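Alpha-1,3-glucanase (Bacillus circulans, PDB 5ZRU) is a family GH87 glycoside hydrolase that probably cleaves alpha-1,3-glucan, present here as its catalytic unit. Local coordinates at residues 192-197 against 203-208. Numbering follows the deposited sequence.
Sequences FGAVAN and LAAFEA. With CA (calcium ion), chain H.
A205 sets its methyl against the bend of the 192-197 loop. Its CB lies 3.2 Å from the backbone N of A194 and 3.3 Å from the carbonyl O of F192, so one small group rests on two backbone atoms of the loop. The methyl of A194 packs beside it, with CB 3.7 Å from A205 CB. G193 passes the same spot without a side chain. Its positive phi (109°) suits glycine, because a CB there would press on the carbonyl O of F192.

Apolar contacts continue on both sides of A205. One turn along the helix, A208 CB lies 4.0 Å from F192 CD1. With CG beside the backbone N and anti to the carbonyl carbon (chi1 -67°), F192 brings CD1 to the A208 methyl, and its ring goes on to touch A209 and A212. On the A194 side of the contact, A194 CB meets the edge of the F206 ring near its plane, 4.2 Å from CE1. The F206 ring also makes an edge-to-face contact with W233.

A polar atom also faces the F192 ring: the carbonyl O of A208 stands 4.3 Å above the plane, over the ring centre.

The loop and helix 203-216 sit at the N-terminal end of the parallel beta-helix. The helix's place is consistent with the one that caps this end in pectate lyases and relatives. The A194 and F206 side chains also touch strand 225-229.

No hydrogen bond links the two segments. A calcium ion links the loop to the residue just before the helix. V195 turns its side chain away from the helix and gives its carbonyl O to the metal at 2.4 Å. D202, the residue before L203, binds it through OD1. D198 OD1, Q200 O, water 1 and water 2 bind the same ion.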
loop_
_atom_site.group_PDB
_atom_site.type_symbol
_atom_site.label_atom_id
_atom_site.label_comp_id
_atom_site.label_asym_id
_atom_site.label_seq_id
_atom_site.Cartn_x
_atom_site.Cartn_y
_atom_site.Cartn_z
ATOM N N PHE A 192 -11.961 30.572 -8.981
ATOM C CA PHE A 192 -12.006 30.404 -10.426
ATOM C C PHE A 192 -13.180 29.545 -10.872
ATOM O O PHE A 192 -13.199 29.050 -12.003
ATOM C CB PHE A 192 -10.669 29.841 -10.913
ATOM C CG PHE A 192 -9.541 30.807 -10.728
ATOM C CD1 PHE A 192 -9.237 31.729 -11.718
ATOM C CD2 PHE A 192 -8.845 30.860 -9.534
ATOM C CE1 PHE A 192 -8.228 32.653 -11.538
ATOM C CE2 PHE A 192 -7.834 31.791 -9.350
ATOM C CZ PHE A 192 -7.534 32.683 -10.349
ATOM N N GLY A 193 -14.172 29.369 -10.007
ATOM C CA GLY A 193 -15.422 28.754 -10.402
ATOM C C GLY A 193 -15.663 27.371 -9.851
ATOM O O GLY A 193 -16.762 26.836 -10.050
ATOM N N ALA A 194 -14.689 26.763 -9.174
ATOM C CA ALA A 194 -14.937 25.457 -8.577
ATOM C C ALA A 194 -15.989 25.582 -7.488
ATOM O O ALA A 194 -16.017 26.564 -6.742
ATOM C CB ALA A 194 -13.657 24.866 -7.995
ATOM N N VAL A 195 -16.863 24.582 -7.399
ATOM C CA VAL A 195 -17.903 24.533 -6.379
ATOM C C VAL A 195 -17.854 23.160 -5.724
ATOM O O VAL A 195 -17.900 22.138 -6.416
ATOM C CB VAL A 195 -19.307 24.808 -6.963
ATOM C CG1 VAL A 195 -20.363 24.708 -5.874
ATOM C CG2 VAL A 195 -19.359 26.178 -7.636
ATOM N N ALA A 196 -17.761 23.136 -4.396
ATOM C CA ALA A 196 -17.766 21.869 -3.676
ATOM C C ALA A 196 -19.165 21.256 -3.644
ATOM O O ALA A 196 -20.173 21.962 -3.592
ATOM C CB ALA A 196 -17.267 22.073 -2.242
ATOM N N ASN A 197 -19.216 19.923 -3.690
ATOM C CA ASN A 197 -20.380 19.133 -3.287
ATOM C C ASN A 197 -21.582 19.275 -4.219
ATOM O O ASN A 197 -22.709 18.954 -3.822
ATOM C CB ASN A 197 -20.809 19.477 -1.852
ATOM C CG ASN A 197 -19.683 19.288 -0.840
ATOM O OD1 ASN A 197 -18.801 18.459 -1.029
ATOM N ND2 ASN A 197 -19.720 20.060 0.239
ATOM N N LEU A 203 -12.622 20.705 -13.024
ATOM C CA LEU A 203 -11.256 20.651 -13.537
ATOM C C LEU A 203 -10.870 21.917 -14.298
ATOM O O LEU A 203 -9.702 22.324 -14.260
ATOM C CB LEU A 203 -11.069 19.410 -14.414
ATOM C CG LEU A 203 -9.672 19.206 -15.018
ATOM C CD1 LEU A 203 -8.574 19.194 -13.949
ATOM C CD2 LEU A 203 -9.608 17.920 -15.828
ATOM N N ALA A 204 -11.822 22.571 -14.976
ATOM C CA ALA A 204 -11.479 23.832 -15.632
ATOM C C ALA A 204 -11.047 24.872 -14.607
ATOM O O ALA A 204 -10.064 25.601 -14.817
ATOM C CB ALA A 204 -12.659 24.350 -16.451
ATOM N N ALA A 205 -11.755 24.938 -13.476
ATOM C CA ALA A 205 -11.380 25.876 -12.422
ATOM C C ALA A 205 -10.039 25.507 -11.795
ATOM O O ALA A 205 -9.233 26.391 -11.475
ATOM C CB ALA A 205 -12.475 25.929 -11.361
ATOM N N PHE A 206 -9.784 24.209 -11.597
ATOM C CA PHE A 206 -8.488 23.782 -11.066
ATOM C C PHE A 206 -7.350 24.193 -11.989
ATOM O O PHE A 206 -6.309 24.679 -11.527
ATOM C CB PHE A 206 -8.465 22.263 -10.866
ATOM C CG PHE A 206 -9.031 21.800 -9.555
ATOM C CD1 PHE A 206 -10.244 22.285 -9.086
ATOM C CD2 PHE A 206 -8.369 20.836 -8.809
ATOM C CE1 PHE A 206 -10.765 21.830 -7.887
ATOM C CE2 PHE A 206 -8.888 20.371 -7.611
ATOM C CZ PHE A 206 -10.089 20.874 -7.143
ATOM N N GLU A 207 -7.524 23.991 -13.303
ATOM C CA GLU A 207 -6.489 24.375 -14.261
ATOM C C GLU A 207 -6.244 25.878 -14.238
ATOM O O GLU A 207 -5.092 26.327 -14.246
ATOM C CB GLU A 207 -6.877 23.918 -15.669
ATOM C CG GLU A 207 -6.664 22.434 -15.876
ATOM C CD GLU A 207 -7.302 21.924 -17.153
ATOM O OE1 GLU A 207 -7.736 22.761 -17.982
ATOM O OE2 GLU A 207 -7.375 20.685 -17.301
ATOM N N ALA A 208 -7.322 26.669 -14.222
ATOM C CA ALA A 208 -7.174 28.117 -14.154
ATOM C C ALA A 208 -6.491 28.533 -12.859
ATOM O O ALA A 208 -5.661 29.447 -12.851
ATOM C CB ALA A 208 -8.541 28.790 -14.278
HETATM CA CA CA H . -18.045 20.897 -8.409
HETATM O O HOH W 1 -18.966 22.791 -9.701
HETATM O O HOH W 2 -18.155 18.879 -6.867
#